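Local structure of putative (Helicobacter pylori, 4O8S) at residues Lys76-Thr79 and Arg84-Val87. The protein belongs to the nucleotidyltransferase superfamily, being related to AbiEii toxins of type IV toxin-antitoxin systems, and probably transfers nucleotides. Residues are numbered along the deposited sequence; the frame is centred on the assembly and turned at random.
Sequences KKDT and RYMV
K77 and R84 form an antiparallel, hydrogen-bonded pair near the turn end of a surface β-hairpin, where strand 82-91 runs back along the short strand 77-78. R84 N donates to K77 O at 2.7 Å, while R84 O takes two donors, K77 N at 3.1 Å in its carbonyl plane and K76 N at 2.7 Å, the latter tilted 17° from that plane. With two successive residues set against one, this is a classic β bulge, and it falls where the chain turns a corner between strands 68-75 and 77-78. Strand 98-106 borders strand 82-91 on its other side within the mixed sheet of the nucleotidyltransferase-like fold.

The bulge brings K76 over the same side of the hairpin as R84 and M86. K76 CB rests 3.9 Å from R84 CG, and the lysine's aliphatic chain crosses the selenomethionine M86, where K76 CD comes 3.3 Å from M86 CE, closer than carbon atoms usually pack. Bends at chi3 and chi4 (68° and 75°) then carry the ammonium group away. K77 lays CD 3.9 Å from R84 NH1, an oblique approach to a guanidinium whose NE is salt-bridged to E103 on strand 98-106.

Y85 lies on the opposite face, its side chain touching I73 and I75 of strand 68-75 and I104 of strand 98-106. A water 2.6 Å from Y85 OH donates to D78 OD1, which also forms a salt bridge with K53.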
loop_
_atom_site.group_PDB
_atom_site.type_symbol
_atom_site.label_atom_id
_atom_site.label_comp_id
_atom_site.label_asym_id
_atom_site.label_seq_id
_atom_site.Cartn_x
_atom_site.Cartn_y
_atom_site.Cartn_z
ATOM N N LYS A 76 -15.541 7.707 -12.274
ATOM C CA LYS A 76 -16.621 7.276 -11.391
ATOM C C LYS A 76 -16.968 8.409 -10.467
ATOM O O LYS A 76 -18.138 8.616 -10.113
ATOM C CB LYS A 76 -16.222 6.058 -10.559
ATOM C CG LYS A 76 -16.288 4.745 -11.323
ATOM C CD LYS A 76 -16.111 3.539 -10.388
ATOM C CE LYS A 76 -17.257 3.334 -9.416
ATOM N NZ LYS A 76 -18.422 2.757 -10.149
ATOM N N LYS A 77 -15.940 9.160 -10.095
ATOM C CA LYS A 77 -16.123 10.213 -9.120
ATOM C C LYS A 77 -15.006 11.250 -9.230
ATOM O O LYS A 77 -13.816 10.913 -9.256
ATOM C CB LYS A 77 -16.165 9.590 -7.721
ATOM C CG LYS A 77 -16.643 10.518 -6.625
ATOM C CD LYS A 77 -17.309 9.720 -5.503
ATOM C CE LYS A 77 -18.131 10.623 -4.594
ATOM N NZ LYS A 77 -18.724 9.874 -3.444
ATOM N N ASP A 78 -15.392 12.512 -9.322
ATOM C CA ASP A 78 -14.445 13.607 -9.241
ATOM C C ASP A 78 -15.135 14.705 -8.440
ATOM O O ASP A 78 -15.966 15.459 -8.972
ATOM C CB ASP A 78 -14.045 14.085 -10.639
ATOM C CG ASP A 78 -13.255 15.387 -10.616
ATOM O OD1 ASP A 78 -12.567 15.659 -9.601
ATOM O OD2 ASP A 78 -13.313 16.142 -11.624
ATOM N N THR A 79 -14.814 14.758 -7.149
ATOM C CA THR A 79 -15.391 15.739 -6.227
ATOM C C THR A 79 -14.291 16.491 -5.504
ATOM O O THR A 79 -13.104 16.313 -5.805
ATOM C CB THR A 79 -16.232 15.063 -5.145
ATOM O OG1 THR A 79 -15.379 14.232 -4.351
ATOM C CG2 THR A 79 -17.345 14.220 -5.754
ATOM N N ARG A 84 -11.958 9.120 -8.483
ATOM C CA ARG A 84 -12.023 7.690 -8.720
ATOM C C ARG A 84 -12.211 7.413 -10.192
ATOM O O ARG A 84 -13.229 7.804 -10.797
ATOM C CB ARG A 84 -13.131 7.044 -7.886
ATOM C CG ARG A 84 -13.233 5.538 -8.052
ATOM C CD ARG A 84 -14.115 4.925 -6.956
ATOM N NE ARG A 84 -13.643 5.257 -5.611
ATOM C CZ ARG A 84 -14.373 5.871 -4.683
ATOM N NH1 ARG A 84 -15.622 6.221 -4.956
ATOM N NH2 ARG A 84 -13.858 6.130 -3.479
ATOM N N TYR A 85 -11.219 6.742 -10.778
ATOM C CA TYR A 85 -11.203 6.520 -12.208
ATOM C C TYR A 85 -10.987 5.047 -12.531
ATOM O O TYR A 85 -10.280 4.340 -11.799
ATOM C CB TYR A 85 -10.089 7.342 -12.860
ATOM C CG TYR A 85 -10.086 8.814 -12.529
ATOM C CD1 TYR A 85 -9.595 9.270 -11.305
ATOM C CD2 TYR A 85 -10.532 9.760 -13.452
ATOM C CE1 TYR A 85 -9.577 10.617 -10.994
ATOM C CE2 TYR A 85 -10.509 11.126 -13.144
ATOM C CZ TYR A 85 -10.035 11.538 -11.912
ATOM O OH TYR A 85 -9.999 12.878 -11.580
HETATM N N MSE A 86 -11.607 4.590 -13.617
HETATM C CA MSE A 86 -11.384 3.247 -14.140
HETATM C C MSE A 86 -10.671 3.385 -15.474
HETATM O O MSE A 86 -11.259 3.818 -16.471
HETATM C CB MSE A 86 -12.708 2.508 -14.291
HETATM C CG MSE A 86 -13.518 2.528 -12.997
HETATM SE SE MSE A 86 -12.515 1.542 -11.619
HETATM C CE MSE A 86 -13.095 2.405 -9.947
ATOM N N VAL A 87 -9.378 3.073 -15.479
ATOM C CA VAL A 87 -8.595 3.139 -16.701
ATOM C C VAL A 87 -8.691 1.817 -17.430
ATOM O O VAL A 87 -8.214 0.798 -16.936
ATOM C CB VAL A 87 -7.125 3.456 -16.414
ATOM C CG1 VAL A 87 -6.318 3.388 -17.693
ATOM C CG2 VAL A 87 -7.011 4.839 -15.774
HETATM O O HOH W 1 -10.369 13.780 -9.127
#